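Local coordinates for protein glycosyltransferase (Streptomyces viridochromogenes, PDB 2IUY) that probably transfers a sugar from a nucleotide-bound donor during avilamycin A biosynthesis, as a retaining GT-B glycosyltransferase of family GT4, at residues 33-41 / 145-153; 261-269 / 305-316. One frame throughout, in Å; residues are numbered along the deposited sequence.

Contact 1: 33-41 / 145-153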
loop_
_atom_site.group_PDB
_atom_site.type_symbol
_atom_site.label_atom_id
_atom_site.label_comp_id
_atom_site.label_asym_id
_atom_site.label_seq_id
_atom_site.Cartn_x
_atom_site.Cartn_y
_atom_site.Cartn_z
ATOM N N GLN A 33 4.978 3.822 -3.086
ATOM C CA GLN A 33 5.381 5.211 -2.931
ATOM C C GLN A 33 4.551 5.887 -1.841
ATOM O O GLN A 33 5.069 6.688 -1.089
ATOM C CB GLN A 33 5.251 5.944 -4.267
ATOM C CG GLN A 33 6.165 5.406 -5.345
ATOM C CD GLN A 33 5.484 4.392 -6.306
ATOM O OE1 GLN A 33 4.475 3.751 -5.973
ATOM N NE2 GLN A 33 6.043 4.255 -7.487
ATOM N N TRP A 34 3.270 5.541 -1.760
ATOM C CA TRP A 34 2.417 5.947 -0.656
ATOM C C TRP A 34 2.905 5.321 0.670
ATOM O O TRP A 34 2.993 5.996 1.682
ATOM C CB TRP A 34 0.921 5.609 -0.927
ATOM C CG TRP A 34 0.274 6.744 -1.717
ATOM C CD1 TRP A 34 -0.166 6.713 -3.011
ATOM C CD2 TRP A 34 0.096 8.085 -1.257
ATOM N NE1 TRP A 34 -0.609 7.974 -3.386
ATOM C CE2 TRP A 34 -0.469 8.826 -2.319
ATOM C CE3 TRP A 34 0.334 8.729 -0.032
ATOM C CZ2 TRP A 34 -0.817 10.170 -2.185
ATOM C CZ3 TRP A 34 0.013 10.074 0.090
ATOM C CH2 TRP A 34 -0.546 10.778 -0.981
ATOM N N VAL A 35 3.260 4.049 0.640
ATOM C CA VAL A 35 3.785 3.403 1.871
ATOM C C VAL A 35 4.969 4.190 2.407
ATOM O O VAL A 35 5.042 4.481 3.592
ATOM C CB VAL A 35 4.161 1.923 1.656
ATOM C CG1 VAL A 35 4.779 1.313 2.946
ATOM C CG2 VAL A 35 2.914 1.115 1.203
ATOM N N VAL A 36 5.908 4.510 1.535
ATOM C CA VAL A 36 7.168 5.171 1.919
ATOM C C VAL A 36 6.901 6.579 2.476
ATOM O O VAL A 36 7.525 6.985 3.426
ATOM C CB VAL A 36 8.151 5.210 0.702
ATOM C CG1 VAL A 36 9.448 5.913 1.063
ATOM C CG2 VAL A 36 8.463 3.772 0.224
ATOM N N ALA A 37 5.955 7.315 1.856
ATOM C CA ALA A 37 5.522 8.623 2.319
ATOM C C ALA A 37 4.975 8.570 3.766
ATOM O O ALA A 37 5.359 9.380 4.600
ATOM C CB ALA A 37 4.470 9.211 1.338
ATOM N N ASN A 38 4.105 7.606 4.038
ATOM C CA ASN A 38 3.450 7.463 5.305
ATOM C C ASN A 38 4.443 6.985 6.382
ATOM O O ASN A 38 4.431 7.484 7.542
ATOM C CB ASN A 38 2.256 6.457 5.201
ATOM C CG ASN A 38 1.034 7.069 4.530
ATOM O OD1 ASN A 38 0.489 8.091 4.989
ATOM N ND2 ASN A 38 0.558 6.414 3.476
ATOM N N LEU A 39 5.284 6.036 5.987
ATOM C CA LEU A 39 6.424 5.582 6.810
ATOM C C LEU A 39 7.356 6.736 7.194
ATOM O O LEU A 39 7.707 6.919 8.365
ATOM C CB LEU A 39 7.217 4.431 6.129
ATOM C CG LEU A 39 8.420 3.942 6.983
ATOM C CD1 LEU A 39 7.994 3.591 8.441
ATOM C CD2 LEU A 39 9.206 2.808 6.390
HETATM N N MSE A 40 7.758 7.481 6.184
HETATM C CA MSE A 40 8.665 8.599 6.329
HETATM C C MSE A 40 8.135 9.656 7.323
HETATM O O MSE A 40 8.896 10.231 8.085
HETATM C CB MSE A 40 8.839 9.203 4.939
HETATM C CG MSE A 40 9.485 10.546 4.889
HETATM SE SE MSE A 40 9.504 11.092 3.004
HETATM C CE MSE A 40 7.669 11.829 2.875
ATOM N N ASP A 41 6.830 9.939 7.255
ATOM C CA ASP A 41 6.175 10.920 8.134
ATOM C C ASP A 41 6.299 10.435 9.569
ATOM O O ASP A 41 6.601 11.210 10.469
ATOM C CB ASP A 41 4.684 11.027 7.811
ATOM C CG ASP A 41 4.404 11.765 6.524
ATOM O OD1 ASP A 41 5.360 12.226 5.849
ATOM O OD2 ASP A 41 3.198 11.857 6.189
ATOM N N ILE A 145 1.044 -2.083 6.625
ATOM C CA ILE A 145 1.194 -0.775 5.965
ATOM C C ILE A 145 0.678 0.351 6.869
ATOM O O ILE A 145 -0.430 0.252 7.429
ATOM C CB ILE A 145 0.519 -0.743 4.585
ATOM C CG1 ILE A 145 1.217 -1.719 3.596
ATOM C CG2 ILE A 145 0.435 0.649 4.059
ATOM C CD1 ILE A 145 0.374 -1.951 2.333
ATOM N N PRO A 146 1.509 1.403 7.046
ATOM C CA PRO A 146 1.162 2.565 7.850
ATOM C C PRO A 146 0.349 3.579 7.057
ATOM O O PRO A 146 0.407 3.619 5.822
ATOM C CB PRO A 146 2.538 3.180 8.170
ATOM C CG PRO A 146 3.379 2.885 7.001
ATOM C CD PRO A 146 2.882 1.506 6.506
ATOM N N VAL A 147 -0.376 4.402 7.787
ATOM C CA VAL A 147 -1.093 5.472 7.200
ATOM C C VAL A 147 -0.956 6.702 8.137
ATOM O O VAL A 147 -1.095 6.582 9.352
ATOM C CB VAL A 147 -2.556 4.989 6.885
ATOM C CG1 VAL A 147 -3.470 4.825 8.119
ATOM C CG2 VAL A 147 -3.105 5.729 5.784
ATOM N N ASP A 148 -0.641 7.864 7.560
ATOM C CA ASP A 148 -0.609 9.132 8.298
ATOM C C ASP A 148 -1.937 9.862 8.075
ATOM O O ASP A 148 -2.208 10.373 6.954
ATOM C CB ASP A 148 0.579 9.967 7.793
ATOM C CG ASP A 148 0.711 11.331 8.478
ATOM O OD1 ASP A 148 -0.033 11.654 9.441
ATOM O OD2 ASP A 148 1.602 12.093 8.034
ATOM N N PRO A 149 -2.755 9.948 9.138
ATOM C CA PRO A 149 -4.042 10.605 9.007
ATOM C C PRO A 149 -3.953 12.016 8.450
ATOM O O PRO A 149 -4.897 12.424 7.755
ATOM C CB PRO A 149 -4.621 10.608 10.429
ATOM C CG PRO A 149 -3.786 9.599 11.216
ATOM C CD PRO A 149 -2.506 9.400 10.485
ATOM N N ALA A 150 -2.851 12.738 8.704
ATOM C CA ALA A 150 -2.677 14.112 8.181
ATOM C C ALA A 150 -2.699 14.135 6.667
ATOM O O ALA A 150 -2.995 15.145 6.074
ATOM C CB ALA A 150 -1.358 14.787 8.715
ATOM N N ARG A 151 -2.368 13.027 6.028
ATOM C CA ARG A 151 -2.355 12.972 4.564
ATOM C C ARG A 151 -3.742 12.699 3.991
ATOM O O ARG A 151 -3.911 12.739 2.767
ATOM C CB ARG A 151 -1.370 11.910 4.050
ATOM C CG ARG A 151 0.101 12.318 4.166
ATOM C CD ARG A 151 1.026 11.609 3.162
ATOM N NE ARG A 151 2.432 11.969 3.425
ATOM C CZ ARG A 151 3.146 12.942 2.837
ATOM N NH1 ARG A 151 2.628 13.719 1.895
ATOM N NH2 ARG A 151 4.413 13.152 3.213
ATOM N N TYR A 152 -4.701 12.374 4.861
ATOM C CA TYR A 152 -6.046 11.976 4.433
ATOM C C TYR A 152 -7.098 12.921 4.987
ATOM O O TYR A 152 -6.824 13.734 5.901
ATOM C CB TYR A 152 -6.346 10.490 4.766
ATOM C CG TYR A 152 -5.329 9.613 4.046
ATOM C CD1 TYR A 152 -5.551 9.150 2.733
ATOM C CD2 TYR A 152 -4.094 9.343 4.642
ATOM C CE1 TYR A 152 -4.562 8.410 2.063
ATOM C CE2 TYR A 152 -3.122 8.620 3.980
ATOM C CZ TYR A 152 -3.358 8.160 2.716
ATOM O OH TYR A 152 -2.339 7.450 2.135
ATOM N N ARG A 153 -8.297 12.813 4.421
ATOM C CA ARG A 153 -9.407 13.605 4.895
ATOM C C ARG A 153 -9.811 13.143 6.294
ATOM O O ARG A 153 -9.862 11.934 6.600
ATOM C CB ARG A 153 -10.599 13.547 3.939
ATOM C CG ARG A 153 -10.359 14.071 2.554
ATOM C CD ARG A 153 -10.247 15.597 2.467
ATOM N NE ARG A 153 -9.968 15.984 1.081
ATOM C CZ ARG A 153 -8.854 16.576 0.657
ATOM N NH1 ARG A 153 -7.897 16.933 1.517
ATOM N NH2 ARG A 153 -8.716 16.873 -0.643
HETATM O O HOH W 1 0.252 3.777 2.889
#
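Asn38 OD1 takes the backbone N-H of Asp148 (N to OD1 2.8 Å, 162° at the hydrogen), the donor standing well above the carbonyl plane; CG anti to the carbonyl carbon, chi1 -77°, turns the amide to the loop. ND2 points almost straight at Tyr152 OH in a weak bond of 3.4 Å. A bound water joins the same ND2, weakly, to Pro146 O, so both ends of this buried amide are engaged and its rotation is fixed. Tyr152 presents its ring edge to OD1, and its hydroxyl has its stronger bond to Glu260, a UDP-binding residue. Close by, Val35 CG2 meets Ile145 CG2 at 3.8 Å, and the Pro146 ring lies against Val35 and the backbone of Leu39. In this GT-B enzyme helix 31-45 belongs to the N-terminal half and the loop leads toward strand 165-168 of the second; Trp34, in a cation-pi contact with UDP-binding Arg225, lies at the same seam. Equally tight are two buried carboxylates: Asp41 OD2 lies 2.5 Å from Asp148 OD2, close enough that one acid probably carries a proton. On the more open side, partly exposed Arg151 runs extended past the Trp34 edge, CD 3.6 Å from CZ3. Its salt bridge to Asp41 is two-pronged: NH2 to OD1 at 3.0 Å, and NE to OD2 at 2.9 Å, weak because bent (129° at the hydrogen). Ala37 CB sits over one guanidinium face.

Contact 2: 261-269 / 305-316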
loop_
_atom_site.group_PDB
_atom_site.type_symbol
_atom_site.label_atom_id
_atom_site.label_comp_id
_atom_site.label_asym_id
_atom_site.label_seq_id
_atom_site.Cartn_x
_atom_site.Cartn_y
_atom_site.Cartn_z
ATOM N N ALA A 261 -8.621 3.865 2.810
ATOM C CA ALA A 261 -10.058 4.027 2.922
ATOM C C ALA A 261 -10.445 4.285 4.364
ATOM O O ALA A 261 -11.115 5.246 4.654
ATOM C CB ALA A 261 -10.799 2.775 2.323
ATOM N N ALA A 262 -9.997 3.431 5.286
ATOM C CA ALA A 262 -10.512 3.476 6.641
ATOM C C ALA A 262 -10.078 4.747 7.370
ATOM O O ALA A 262 -10.884 5.405 8.047
ATOM C CB ALA A 262 -10.077 2.217 7.406
ATOM N N VAL A 263 -8.831 5.133 7.227
ATOM C CA VAL A 263 -8.387 6.395 7.857
ATOM C C VAL A 263 -9.113 7.601 7.218
ATOM O O VAL A 263 -9.162 8.680 7.811
ATOM C CB VAL A 263 -6.904 6.562 7.756
ATOM C CG1 VAL A 263 -6.547 7.207 6.385
ATOM C CG2 VAL A 263 -6.392 7.443 8.879
ATOM N N SER A 264 -9.661 7.424 6.010
ATOM C CA SER A 264 -10.480 8.490 5.396
ATOM C C SER A 264 -11.949 8.347 5.808
ATOM O O SER A 264 -12.803 9.039 5.259
ATOM C CB SER A 264 -10.405 8.488 3.867
ATOM O OG SER A 264 -9.063 8.512 3.405
ATOM N N GLY A 265 -12.222 7.460 6.772
ATOM C CA GLY A 265 -13.590 7.229 7.264
ATOM C C GLY A 265 -14.465 6.342 6.395
ATOM O O GLY A 265 -15.678 6.532 6.348
ATOM N N THR A 266 -13.860 5.398 5.675
ATOM C CA THR A 266 -14.573 4.575 4.689
ATOM C C THR A 266 -14.348 3.081 4.937
ATOM O O THR A 266 -13.208 2.591 4.891
ATOM C CB THR A 266 -14.209 4.996 3.204
ATOM O OG1 THR A 266 -14.604 6.365 3.013
ATOM C CG2 THR A 266 -14.891 4.070 2.083
ATOM N N PRO A 267 -15.444 2.345 5.133
ATOM C CA PRO A 267 -15.334 0.920 5.433
ATOM C C PRO A 267 -14.979 0.148 4.149
ATOM O O PRO A 267 -15.016 0.708 3.046
ATOM C CB PRO A 267 -16.741 0.569 5.962
ATOM C CG PRO A 267 -17.662 1.488 5.125
ATOM C CD PRO A 267 -16.859 2.790 4.993
ATOM N N VAL A 268 -14.666 -1.130 4.301
ATOM C CA VAL A 268 -14.090 -1.901 3.210
ATOM C C VAL A 268 -14.818 -3.211 3.097
ATOM O O VAL A 268 -15.022 -3.883 4.073
ATOM C CB VAL A 268 -12.553 -2.139 3.427
ATOM C CG1 VAL A 268 -11.951 -2.955 2.266
ATOM C CG2 VAL A 268 -11.828 -0.795 3.559
ATOM N N VAL A 269 -15.240 -3.558 1.894
ATOM C CA VAL A 269 -15.583 -4.950 1.598
ATOM C C VAL A 269 -14.401 -5.568 0.842
ATOM O O VAL A 269 -13.969 -5.015 -0.137
ATOM C CB VAL A 269 -16.840 -5.046 0.699
ATOM C CG1 VAL A 269 -17.069 -6.531 0.237
ATOM C CG2 VAL A 269 -18.028 -4.462 1.403
ATOM N N LEU A 305 -21.946 -2.468 7.328
ATOM C CA LEU A 305 -20.516 -2.091 7.526
ATOM C C LEU A 305 -20.413 -1.027 8.648
ATOM O O LEU A 305 -21.388 -0.294 8.907
ATOM C CB LEU A 305 -19.858 -1.564 6.231
ATOM C CG LEU A 305 -19.588 -2.483 5.025
ATOM C CD1 LEU A 305 -19.291 -1.651 3.786
ATOM C CD2 LEU A 305 -18.453 -3.464 5.288
ATOM N N PRO A 306 -19.244 -0.959 9.315
ATOM C CA PRO A 306 -18.984 0.048 10.354
ATOM C C PRO A 306 -19.042 1.459 9.800
ATOM O O PRO A 306 -18.905 1.663 8.590
ATOM C CB PRO A 306 -17.603 -0.333 10.863
ATOM C CG PRO A 306 -16.990 -1.079 9.731
ATOM C CD PRO A 306 -18.091 -1.865 9.157
ATOM N N ALA A 307 -19.295 2.420 10.681
ATOM C CA ALA A 307 -19.378 3.808 10.305
ATOM C C ALA A 307 -17.989 4.445 10.319
ATOM O O ALA A 307 -17.009 3.820 10.809
ATOM C CB ALA A 307 -20.370 4.552 11.289
ATOM N N SER A 308 -17.911 5.692 9.834
ATOM C CA SER A 308 -16.652 6.452 9.707
ATOM C C SER A 308 -15.769 6.512 10.949
ATOM O O SER A 308 -14.551 6.305 10.864
ATOM C CB SER A 308 -16.932 7.868 9.209
ATOM O OG SER A 308 -17.379 7.804 7.862
ATOM N N ASP A 309 -16.376 6.796 12.095
ATOM C CA ASP A 309 -15.636 6.980 13.333
ATOM C C ASP A 309 -14.911 5.708 13.750
ATOM O O ASP A 309 -13.773 5.749 14.168
ATOM C CB ASP A 309 -16.548 7.446 14.480
ATOM C CG ASP A 309 -16.952 8.899 14.363
ATOM O OD1 ASP A 309 -16.654 9.527 13.324
ATOM O OD2 ASP A 309 -17.597 9.424 15.322
ATOM N N GLU A 310 -15.617 4.592 13.655
ATOM C CA GLU A 310 -15.113 3.282 13.946
ATOM C C GLU A 310 -13.934 2.861 13.057
ATOM O O GLU A 310 -12.930 2.308 13.541
ATOM C CB GLU A 310 -16.289 2.297 13.742
ATOM C CG GLU A 310 -15.934 0.869 14.003
ATOM C CD GLU A 310 -17.118 -0.057 14.383
ATOM O OE1 GLU A 310 -18.327 0.349 14.355
ATOM O OE2 GLU A 310 -16.788 -1.232 14.708
ATOM N N VAL A 311 -14.073 3.046 11.739
ATOM C CA VAL A 311 -12.986 2.638 10.824
ATOM C C VAL A 311 -11.771 3.549 10.924
ATOM O O VAL A 311 -10.635 3.088 10.801
ATOM C CB VAL A 311 -13.461 2.429 9.352
ATOM C CG1 VAL A 311 -14.549 1.379 9.278
ATOM C CG2 VAL A 311 -13.934 3.701 8.710
ATOM N N ARG A 312 -11.982 4.839 11.156
ATOM C CA ARG A 312 -10.859 5.744 11.357
ATOM C C ARG A 312 -10.067 5.416 12.635
ATOM O O ARG A 312 -8.831 5.478 12.646
ATOM C CB ARG A 312 -11.304 7.205 11.331
ATOM C CG ARG A 312 -10.148 8.230 11.486
ATOM C CD ARG A 312 -10.353 9.452 10.504
ATOM N NE ARG A 312 -11.766 9.759 10.418
ATOM C CZ ARG A 312 -12.371 10.378 9.420
ATOM N NH1 ARG A 312 -11.717 10.773 8.358
ATOM N NH2 ARG A 312 -13.678 10.554 9.494
ATOM N N ARG A 313 -10.439 5.241 13.722
ATOM C CA ARG A 313 -10.119 4.749 15.043
ATOM C C ARG A 313 -9.304 3.464 14.936
ATOM O O ARG A 313 -8.316 3.348 15.556
ATOM C CB ARG A 313 -11.372 4.474 15.911
ATOM C CG ARG A 313 -11.043 4.011 17.383
ATOM C CD ARG A 313 -12.178 3.750 18.391
ATOM N NE ARG A 313 -11.537 3.330 19.585
ATOM C CZ ARG A 313 -11.013 3.984 20.590
ATOM N NH1 ARG A 313 -10.767 5.263 20.679
ATOM N NH2 ARG A 313 -10.584 3.217 21.525
ATOM N N ALA A 314 -10.051 2.422 14.330
ATOM C CA ALA A 314 -9.340 1.190 14.008
ATOM C C ALA A 314 -8.088 1.410 13.160
ATOM O O ALA A 314 -7.050 0.802 13.448
ATOM C CB ALA A 314 -10.270 0.146 13.311
ATOM N N ALA A 315 -8.184 2.251 12.115
ATOM C CA ALA A 315 -7.034 2.468 11.246
ATOM C C ALA A 315 -5.872 3.140 11.979
ATOM O O ALA A 315 -4.721 2.805 11.770
ATOM C CB ALA A 315 -7.415 3.296 9.989
ATOM N N VAL A 316 -6.180 4.122 12.825
ATOM C CA VAL A 316 -5.117 4.814 13.543
ATOM C C VAL A 316 -4.498 3.856 14.582
ATOM O O VAL A 316 -3.259 3.722 14.599
ATOM C CB VAL A 316 -5.583 6.169 14.168
ATOM C CG1 VAL A 316 -4.421 6.834 14.962
ATOM C CG2 VAL A 316 -6.076 7.113 13.105
#
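Ser308 OG donates to Gly265 O over 2.6 Å, in the carbonyl plane and on a lone pair. Beside it Val311 wedges into the turn: CG2 lies between its own backbone N and carbonyl carbon (CG1 at chi1 -58°), which brings it to 3.5 Å from Thr266 N, while CG1 rests on Pro267. Ala262 CB packs against Val311 CB and Ala315 CB, each at 3.9 Å. Arg312, bent at chi2 and chi3, folds its guanidinium over the turn, one face above Gly265 N, with NH1 giving a weak bond to Val263 O at 3.3 Å. Farther along, Leu305 CD1 reaches Pro267 CG at 3.8 Å and also touches Val269 CG2.

The turn that offers these backbone atoms is a Schellman motif ending helix 256-263: Thr266 N bonds to Ala261 O and Gly265 N to Ala262 O, with Gly265 at positive phi. Thr266 OG1 is held by Leu229 O. The contact thus backs the C-terminal end of the helix that carries UDP-binding Thr256, Val257 and Glu260. Beyond, strand 268-270 pairs with strands 234-237 and 284-286 in the second parallel sheet, and helix 308-319 packs along the end of helix 256-263.

Both contacts are largely buried, but contact 1 lies deeper, its centre about 9 Å from the centre of the chain against 16 Å for that of contact 2, whose second segment has several exposed residues. Contact 1 joins a helix of the N-terminal half to the long loop before strand 165-168, and its chemistry mixes an apolar patch with buried amide and charged groups, close to UDP-binding residues. Contact 2 stays within the second sheet's half, built on apolar side chains and on backbone carbonyls at a helix end, with Arg312 as its one charged side chain in contact. They hold different elements yet touch directly: Tyr152 and Val147 pack on Val263, and Arg153 O lies 2.8 Å from Arg312 NH1. Helix 256-263 thus adjoins both.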